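Periplasmic His/Glu/Gln/Arg/opine family-binding protein (Silicibacter pomeroyi, PDB 3I6V) binds lysine and probably serves as the periplasmic solute-binding component of an ABC transporter for amino acids. Local coordinates at residues A[63-74]-A[177-185]; A[11-19]-A[26-34]. All blocks are in the same frame, centred on the assembly; numbering follows the deposited sequence.

Interaction 1: residues A[63-74]-A[177-185]; sequences GNYDTIIAGMSI and GGGVGMGLR. With LYS (lysine), chain B.
Val180 lays its CG1 methyl over the turn at Gly71, with CG1 only 3.4 Å from Gly71 CA, tighter than usual for two carbons; CG1 stands anti to the backbone N (chi1 179°), which turns it onto that glycine. On both sides of this turn the backbones pair. Ile68 and Gly183 form an antiparallel hydrogen-bonded pair, and further on Gly181 N donates to Met72 O and Ile74 N to Gly179 O at 2.9 Å. In the loop between the two paired stretches, one water accepts from Ala70 N and Met72 N and donates to Gly181 O. At the outer end Arg185 bends at chi3 and spends two N-H groups in its guanidinium plane: NH1 on Tyr65 O, NH2 on Asp66 OD1 at 2.8 Å, a salt bridge to the anti side of a carboxylate whose plane stands 82° from the guanidinium. Asp66 OD1 has a second salt bridge to Arg8, and Arg185 NH2 one to Asp188. At the other end Ser73 N gives a 2.8 Å bond to the carboxylate O of the bound lysine, whose alpha-amino N donates to Gly71 O and Ser73 OG. The contact therefore fixes a backbone that reads the ligand's alpha-amino and carboxylate groups, while a charged network clamps the far end.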
loop_
_atom_site.group_PDB
_atom_site.type_symbol
_atom_site.label_atom_id
_atom_site.label_comp_id
_atom_site.label_asym_id
_atom_site.label_seq_id
_atom_site.Cartn_x
_atom_site.Cartn_y
_atom_site.Cartn_z
ATOM N N GLY A 63 16.498 11.652 4.817
ATOM C CA GLY A 63 15.899 12.866 5.327
ATOM C C GLY A 63 15.138 13.719 4.327
ATOM O O GLY A 63 14.869 14.874 4.627
ATOM N N ASN A 64 14.752 13.163 3.169
ATOM C CA ASN A 64 13.899 13.888 2.208
ATOM C C ASN A 64 12.494 14.194 2.710
ATOM O O ASN A 64 11.842 15.141 2.235
ATOM C CB ASN A 64 13.774 13.145 0.877
ATOM C CG ASN A 64 15.093 13.043 0.119
ATOM O OD1 ASN A 64 16.171 13.231 0.677
ATOM N ND2 ASN A 64 15.000 12.700 -1.166
ATOM N N TYR A 65 12.004 13.371 3.641
ATOM C CA TYR A 65 10.715 13.578 4.283
ATOM C C TYR A 65 10.788 12.796 5.596
ATOM O O TYR A 65 11.832 12.191 5.895
ATOM C CB TYR A 65 9.524 13.101 3.407
ATOM C CG TYR A 65 9.867 11.888 2.594
ATOM C CD1 TYR A 65 10.453 12.024 1.331
ATOM C CD2 TYR A 65 9.658 10.590 3.097
ATOM C CE1 TYR A 65 10.819 10.909 0.574
ATOM C CE2 TYR A 65 10.019 9.445 2.330
ATOM C CZ TYR A 65 10.598 9.620 1.081
ATOM O OH TYR A 65 10.979 8.556 0.302
ATOM N N ASP A 66 9.698 12.797 6.359
ATOM C CA ASP A 66 9.761 12.287 7.731
ATOM C C ASP A 66 8.934 11.051 8.018
ATOM O O ASP A 66 9.134 10.423 9.067
ATOM C CB ASP A 66 9.381 13.395 8.724
ATOM C CG ASP A 66 10.213 14.657 8.510
ATOM O OD1 ASP A 66 11.461 14.567 8.495
ATOM O OD2 ASP A 66 9.608 15.728 8.287
ATOM N N THR A 67 7.987 10.729 7.152
ATOM C CA THR A 67 7.193 9.519 7.328
ATOM C C THR A 67 6.948 8.849 5.983
ATOM O O THR A 67 7.042 9.507 4.925
ATOM C CB THR A 67 5.798 9.798 7.961
ATOM O OG1 THR A 67 4.959 10.436 6.976
ATOM C CG2 THR A 67 5.885 10.686 9.194
ATOM N N ILE A 68 6.638 7.557 6.015
ATOM C CA ILE A 68 6.092 6.875 4.835
ATOM C C ILE A 68 4.662 6.476 5.157
ATOM O O ILE A 68 4.442 5.777 6.139
ATOM C CB ILE A 68 6.919 5.634 4.459
ATOM C CG1 ILE A 68 8.326 6.057 4.028
ATOM C CG2 ILE A 68 6.229 4.824 3.337
ATOM C CD1 ILE A 68 9.279 4.852 3.854
ATOM N N ILE A 69 3.694 6.972 4.381
ATOM C CA ILE A 69 2.316 6.551 4.529
ATOM C C ILE A 69 1.860 6.230 3.093
ATOM O O ILE A 69 1.494 7.126 2.319
ATOM C CB ILE A 69 1.456 7.615 5.266
ATOM C CG1 ILE A 69 0.017 7.126 5.492
ATOM C CG2 ILE A 69 1.535 9.021 4.568
ATOM C CD1 ILE A 69 -0.840 8.131 6.344
ATOM N N ALA A 70 1.984 4.959 2.717
ATOM C CA ALA A 70 2.020 4.579 1.300
ATOM C C ALA A 70 1.657 3.108 1.140
ATOM O O ALA A 70 2.322 2.373 0.401
ATOM C CB ALA A 70 3.450 4.856 0.701
ATOM N N GLY A 71 0.615 2.677 1.845
ATOM C CA GLY A 71 0.148 1.273 1.798
ATOM C C GLY A 71 1.228 0.234 2.095
ATOM O O GLY A 71 1.178 -0.869 1.562
ATOM N N MET A 72 2.187 0.584 2.955
ATOM C CA MET A 72 3.385 -0.261 3.208
ATOM C C MET A 72 3.070 -1.228 4.357
ATOM O O MET A 72 2.780 -0.770 5.457
ATOM C CB MET A 72 4.590 0.604 3.616
ATOM C CG MET A 72 5.961 -0.192 3.815
ATOM S SD MET A 72 7.398 0.848 4.131
ATOM C CE MET A 72 7.804 1.249 2.450
ATOM N N SER A 73 3.134 -2.531 4.087
ATOM C CA SER A 73 2.963 -3.541 5.116
ATOM C C SER A 73 4.100 -3.525 6.116
ATOM O O SER A 73 5.283 -3.358 5.749
ATOM C CB SER A 73 2.910 -4.933 4.484
ATOM O OG SER A 73 1.703 -5.068 3.724
ATOM N N ILE A 74 3.740 -3.715 7.377
ATOM C CA ILE A 74 4.728 -3.839 8.451
ATOM C C ILE A 74 5.400 -5.212 8.281
ATOM O O ILE A 74 4.705 -6.207 8.250
ATOM C CB ILE A 74 4.038 -3.775 9.806
ATOM C CG1 ILE A 74 3.494 -2.378 10.056
ATOM C CG2 ILE A 74 5.054 -4.107 10.963
ATOM C CD1 ILE A 74 2.335 -2.346 11.108
ATOM N N GLY A 177 1.961 -10.254 5.315
ATOM C CA GLY A 177 2.388 -8.996 5.937
ATOM C C GLY A 177 1.558 -8.608 7.148
ATOM O O GLY A 177 0.508 -9.201 7.404
ATOM N N GLY A 178 2.019 -7.595 7.884
ATOM C CA GLY A 178 1.445 -7.263 9.178
ATOM C C GLY A 178 0.383 -6.168 9.218
ATOM O O GLY A 178 0.167 -5.561 10.260
ATOM N N GLY A 179 -0.300 -5.917 8.114
ATOM C CA GLY A 179 -1.172 -4.754 8.086
ATOM C C GLY A 179 -0.324 -3.564 7.642
ATOM O O GLY A 179 0.891 -3.573 7.798
ATOM N N VAL A 180 -0.966 -2.548 7.070
ATOM C CA VAL A 180 -0.276 -1.346 6.629
ATOM C C VAL A 180 -0.002 -0.422 7.849
ATOM O O VAL A 180 -0.870 -0.216 8.709
ATOM C CB VAL A 180 -1.119 -0.639 5.527
ATOM C CG1 VAL A 180 -0.447 0.601 5.077
ATOM C CG2 VAL A 180 -1.263 -1.580 4.307
ATOM N N GLY A 181 1.202 0.128 7.924
ATOM C CA GLY A 181 1.562 1.034 9.019
ATOM C C GLY A 181 2.422 2.131 8.467
ATOM O O GLY A 181 2.895 2.032 7.323
ATOM N N MET A 182 2.613 3.190 9.246
ATOM C CA MET A 182 3.484 4.297 8.803
ATOM C C MET A 182 4.896 3.949 9.151
ATOM O O MET A 182 5.168 3.422 10.264
ATOM C CB MET A 182 3.148 5.634 9.523
ATOM C CG MET A 182 1.742 6.213 9.257
ATOM S SD MET A 182 1.289 7.733 10.213
ATOM C CE MET A 182 2.832 8.597 9.939
ATOM N N GLY A 183 5.802 4.292 8.250
ATOM C CA GLY A 183 7.221 4.078 8.468
ATOM C C GLY A 183 7.883 5.392 8.855
ATOM O O GLY A 183 7.522 6.452 8.349
ATOM N N LEU A 184 8.829 5.334 9.786
ATOM C CA LEU A 184 9.623 6.498 10.182
ATOM C C LEU A 184 11.059 6.085 10.423
ATOM O O LEU A 184 11.334 4.894 10.606
ATOM C CB LEU A 184 9.109 7.103 11.495
ATOM C CG LEU A 184 7.699 7.704 11.422
ATOM C CD1 LEU A 184 6.695 6.656 11.900
ATOM C CD2 LEU A 184 7.661 8.939 12.311
ATOM N N ARG A 185 11.960 7.066 10.507
ATOM C CA ARG A 185 13.358 6.742 10.791
ATOM C C ARG A 185 13.433 6.148 12.196
ATOM O O ARG A 185 12.628 6.504 13.073
ATOM C CB ARG A 185 14.279 7.976 10.723
ATOM C CG ARG A 185 14.577 8.509 9.272
ATOM C CD ARG A 185 15.460 9.807 9.352
ATOM N NE ARG A 185 14.680 10.942 9.898
ATOM C CZ ARG A 185 13.799 11.651 9.182
ATOM N NH1 ARG A 185 13.588 11.357 7.891
ATOM N NH2 ARG A 185 13.119 12.642 9.753
HETATM N N LYS B . 1.482 -3.803 1.150
HETATM C CA LYS B . 2.459 -4.366 0.161
HETATM C C LYS B . 3.883 -4.161 0.627
HETATM O O LYS B . 4.087 -3.454 1.623
HETATM C CB LYS B . 2.258 -3.714 -1.230
HETATM C CG LYS B . 2.608 -2.228 -1.307
HETATM C CD LYS B . 2.287 -1.677 -2.739
HETATM C CE LYS B . 2.698 -0.170 -2.925
HETATM N NZ LYS B . 2.250 0.336 -4.322
HETATM O OXT LYS B . 4.850 -4.682 -0.000
HETATM O O HOH W 1 11.280 9.820 10.424
HETATM O O HOH W 2 2.117 2.899 4.855
HETATM O O HOH W 3 -0.092 -6.401 5.159
#

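Interaction 2: residues A[11-19]-A[26-34]; sequences TEGAYPPYN and EVDGFEREL. With LYS (lysine), chain B.
A wall of the lysine pocket meets the start of helix 30-42 here, with Asn19 and Glu31 touching across the contact. Asn19 CG sits between its backbone N and carbonyl carbon (chi1 62°), turning the amide to Glu31: ND2 donates to Glu31 OE1 at 2.9 Å, nearly along the acceptor's C-O axis, with amide and carboxylate almost coplanar (6°). The other oxygen, Glu31 OE2, takes bonds from Tyr88 OH and Gly71 N, which should fix the rotation of the carboxylate. Two backbone carbonyls receive the helix's first turn: Phe30 N bonds Pro17 O at 3.0 Å and Glu31 N bonds Tyr18 O at 2.8 Å, while Gly29 takes the N-cap position. On the pocket side the ligand's NZ lies 3.2 Å above the centre of the Tyr15 ring and donates to Glu12 OE1 at 2.7 Å; Tyr18 CD1 touches the opposite face, offset toward the rim. A serine in place of Tyr15 would probably leave the ligand's ammonium without its aromatic face and Tyr18 without the ring it rests on. Thr11 CG2 meets Val27 CG1 tip to tip, and both side chains touch Trp48 of strand 46-50, while Phe30 touches Tyr88 and Ile89 of strand 83-89 and Met211 of helix 207-216.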
loop_
_atom_site.group_PDB
_atom_site.type_symbol
_atom_site.label_atom_id
_atom_site.label_comp_id
_atom_site.label_asym_id
_atom_site.label_seq_id
_atom_site.Cartn_x
_atom_site.Cartn_y
_atom_site.Cartn_z
ATOM N N THR A 11 4.640 9.840 0.402
ATOM C CA THR A 11 3.775 8.849 -0.190
ATOM C C THR A 11 4.176 8.601 -1.641
ATOM O O THR A 11 4.970 9.387 -2.230
ATOM C CB THR A 11 2.269 9.207 -0.034
ATOM O OG1 THR A 11 1.476 8.039 -0.295
ATOM C CG2 THR A 11 1.823 10.370 -0.962
ATOM N N GLU A 12 3.655 7.499 -2.200
ATOM C CA GLU A 12 3.988 7.097 -3.554
ATOM C C GLU A 12 3.211 7.940 -4.599
ATOM O O GLU A 12 3.753 8.262 -5.636
ATOM C CB GLU A 12 3.660 5.618 -3.764
ATOM C CG GLU A 12 4.128 5.050 -5.087
ATOM C CD GLU A 12 3.764 3.554 -5.290
ATOM O OE1 GLU A 12 2.993 2.967 -4.488
ATOM O OE2 GLU A 12 4.244 2.973 -6.279
ATOM N N GLY A 13 1.941 8.225 -4.332
ATOM C CA GLY A 13 1.122 9.000 -5.275
ATOM C C GLY A 13 0.729 8.215 -6.522
ATOM O O GLY A 13 0.425 8.802 -7.571
ATOM N N ALA A 14 0.702 6.891 -6.414
ATOM C CA ALA A 14 0.409 6.043 -7.565
ATOM C C ALA A 14 -0.247 4.736 -7.167
ATOM O O ALA A 14 -0.086 3.723 -7.836
ATOM C CB ALA A 14 1.698 5.799 -8.401
ATOM N N TYR A 15 -1.020 4.756 -6.091
ATOM C CA TYR A 15 -1.504 3.491 -5.546
ATOM C C TYR A 15 -2.944 3.634 -5.082
ATOM O O TYR A 15 -3.224 3.521 -3.880
ATOM C CB TYR A 15 -0.565 3.060 -4.387
ATOM C CG TYR A 15 -0.763 1.654 -3.868
ATOM C CD1 TYR A 15 -1.025 0.576 -4.750
ATOM C CD2 TYR A 15 -0.677 1.390 -2.493
ATOM C CE1 TYR A 15 -1.179 -0.751 -4.267
ATOM C CE2 TYR A 15 -0.834 0.064 -1.998
ATOM C CZ TYR A 15 -1.097 -0.986 -2.896
ATOM O OH TYR A 15 -1.248 -2.258 -2.429
ATOM N N PRO A 16 -3.885 3.910 -6.039
ATOM C CA PRO A 16 -5.272 4.127 -5.612
ATOM C C PRO A 16 -5.923 2.822 -5.100
ATOM O O PRO A 16 -5.610 1.720 -5.577
ATOM C CB PRO A 16 -5.972 4.648 -6.908
ATOM C CG PRO A 16 -5.137 4.098 -8.025
ATOM C CD PRO A 16 -3.707 4.082 -7.499
ATOM N N PRO A 17 -6.816 2.918 -4.123
ATOM C CA PRO A 17 -7.337 4.086 -3.490
ATOM C C PRO A 17 -6.543 4.515 -2.230
ATOM O O PRO A 17 -6.960 5.467 -1.563
ATOM C CB PRO A 17 -8.765 3.642 -3.117
ATOM C CG PRO A 17 -8.650 2.200 -2.866
ATOM C CD PRO A 17 -7.471 1.694 -3.631
ATOM N N TYR A 18 -5.436 3.829 -1.908
ATOM C CA TYR A 18 -4.613 4.236 -0.756
ATOM C C TYR A 18 -4.080 5.662 -0.918
ATOM O O TYR A 18 -4.274 6.520 -0.048
ATOM C CB TYR A 18 -3.394 3.297 -0.611
ATOM C CG TYR A 18 -3.747 1.861 -0.363
ATOM C CD1 TYR A 18 -3.933 0.976 -1.434
ATOM C CD2 TYR A 18 -3.883 1.373 0.942
ATOM C CE1 TYR A 18 -4.259 -0.392 -1.213
ATOM C CE2 TYR A 18 -4.204 -0.002 1.194
ATOM C CZ TYR A 18 -4.373 -0.866 0.112
ATOM O OH TYR A 18 -4.675 -2.198 0.335
ATOM N N ASN A 19 -3.366 5.880 -2.020
ATOM C CA ASN A 19 -2.794 7.178 -2.339
ATOM C C ASN A 19 -2.696 7.405 -3.872
ATOM O O ASN A 19 -2.523 6.454 -4.654
ATOM C CB ASN A 19 -1.421 7.362 -1.673
ATOM C CG ASN A 19 -0.394 6.351 -2.154
ATOM O OD1 ASN A 19 0.244 6.544 -3.212
ATOM N ND2 ASN A 19 -0.200 5.277 -1.378
ATOM N N GLU A 26 -2.552 17.382 -6.511
ATOM C CA GLU A 26 -2.501 17.200 -5.056
ATOM C C GLU A 26 -2.576 15.707 -4.667
ATOM O O GLU A 26 -3.312 14.922 -5.284
ATOM C CB GLU A 26 -3.645 17.961 -4.354
ATOM C CG GLU A 26 -3.704 19.502 -4.643
ATOM C CD GLU A 26 -2.387 20.277 -4.334
ATOM O OE1 GLU A 26 -1.720 19.972 -3.319
ATOM O OE2 GLU A 26 -2.014 21.209 -5.104
ATOM N N VAL A 27 -1.848 15.338 -3.603
ATOM C CA VAL A 27 -1.974 14.003 -3.029
ATOM C C VAL A 27 -3.415 13.802 -2.552
ATOM O O VAL A 27 -3.977 14.673 -1.906
ATOM C CB VAL A 27 -0.966 13.871 -1.812
ATOM C CG1 VAL A 27 -1.273 12.644 -0.994
ATOM C CG2 VAL A 27 0.436 13.798 -2.329
ATOM N N ASP A 28 -3.987 12.637 -2.837
ATOM C CA ASP A 28 -5.363 12.354 -2.544
ATOM C C ASP A 28 -5.443 10.879 -2.150
ATOM O O ASP A 28 -4.454 10.161 -2.218
ATOM C CB ASP A 28 -6.188 12.593 -3.838
ATOM C CG ASP A 28 -7.646 12.950 -3.566
ATOM O OD1 ASP A 28 -8.217 12.489 -2.539
ATOM O OD2 ASP A 28 -8.249 13.666 -4.433
ATOM N N GLY A 29 -6.615 10.421 -1.743
ATOM C CA GLY A 29 -6.775 9.021 -1.376
ATOM C C GLY A 29 -7.031 8.826 0.108
ATOM O O GLY A 29 -7.082 9.770 0.881
ATOM N N PHE A 30 -7.214 7.573 0.493
ATOM C CA PHE A 30 -7.415 7.197 1.893
ATOM C C PHE A 30 -6.369 7.818 2.818
ATOM O O PHE A 30 -6.690 8.399 3.863
ATOM C CB PHE A 30 -7.394 5.662 2.025
ATOM C CG PHE A 30 -7.421 5.187 3.448
ATOM C CD1 PHE A 30 -8.602 5.258 4.192
ATOM C CD2 PHE A 30 -6.267 4.678 4.043
ATOM C CE1 PHE A 30 -8.640 4.814 5.515
ATOM C CE2 PHE A 30 -6.280 4.231 5.377
ATOM C CZ PHE A 30 -7.454 4.299 6.116
ATOM N N GLU A 31 -5.124 7.695 2.403
ATOM C CA GLU A 31 -3.993 8.124 3.186
ATOM C C GLU A 31 -3.819 9.620 3.268
ATOM O O GLU A 31 -3.229 10.108 4.230
ATOM C CB GLU A 31 -2.709 7.427 2.687
ATOM C CG GLU A 31 -2.803 5.934 3.047
ATOM C CD GLU A 31 -1.708 5.075 2.444
ATOM O OE1 GLU A 31 -1.239 5.380 1.320
ATOM O OE2 GLU A 31 -1.328 4.077 3.112
ATOM N N ARG A 32 -4.324 10.359 2.277
ATOM C CA ARG A 32 -4.346 11.821 2.384
ATOM C C ARG A 32 -5.271 12.189 3.527
ATOM O O ARG A 32 -4.913 12.985 4.385
ATOM C CB ARG A 32 -4.899 12.502 1.100
ATOM C CG ARG A 32 -5.129 14.025 1.273
ATOM C CD ARG A 32 -3.759 14.666 1.493
ATOM N NE ARG A 32 -3.740 16.089 1.860
ATOM C CZ ARG A 32 -3.424 17.075 1.018
ATOM N NH1 ARG A 32 -3.172 16.804 -0.267
ATOM N NH2 ARG A 32 -3.375 18.337 1.454
ATOM N N GLU A 33 -6.482 11.649 3.498
ATOM C CA GLU A 33 -7.452 11.965 4.538
ATOM C C GLU A 33 -6.963 11.488 5.910
ATOM O O GLU A 33 -7.089 12.195 6.931
ATOM C CB GLU A 33 -8.787 11.310 4.227
ATOM C CG GLU A 33 -9.899 11.870 5.088
ATOM C CD GLU A 33 -11.232 11.180 4.893
ATOM O OE1 GLU A 33 -11.488 10.602 3.813
ATOM O OE2 GLU A 33 -12.036 11.229 5.838
ATOM N N LEU A 34 -6.417 10.278 5.938
ATOM C CA LEU A 34 -5.932 9.736 7.207
ATOM C C LEU A 34 -4.775 10.565 7.738
ATOM O O LEU A 34 -4.805 11.021 8.876
ATOM C CB LEU A 34 -5.524 8.264 7.052
ATOM C CG LEU A 34 -4.876 7.654 8.310
ATOM C CD1 LEU A 34 -5.912 7.550 9.463
ATOM C CD2 LEU A 34 -4.328 6.306 7.953
HETATM N N LYS B . 1.482 -3.803 1.150
HETATM C CA LYS B . 2.459 -4.366 0.161
HETATM C C LYS B . 3.883 -4.161 0.627
HETATM O O LYS B . 4.087 -3.454 1.623
HETATM C CB LYS B . 2.258 -3.714 -1.230
HETATM C CG LYS B . 2.608 -2.228 -1.307
HETATM C CD LYS B . 2.287 -1.677 -2.739
HETATM C CE LYS B . 2.698 -0.170 -2.925
HETATM N NZ LYS B . 2.250 0.336 -4.322
HETATM O OXT LYS B . 4.850 -4.682 -0.000
#

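Overall arrangement
From the N terminus, interaction 2 comes first: six residues separate 11-19 from 26-34, a local closure tying the end of strand 7-11 and the loop after it to strand 27-28 and the start of helix 30-42. Interaction 1 is long-range, closing across 102 residues that include strands 93-98, 108-112 and 148-152 of the mixed sheet. It ties strand 67-68, at the edge of the parallel sheet with 7-11 and 46-50, to strand 180-184, which also pairs with 83-89. The two loops follow in series, neither nested nor crossed, yet they touch: Ile69 O lies 2.8 Å from Thr11 OG1, a probable hydrogen bond. Together they grip opposite ends of the bound lysine.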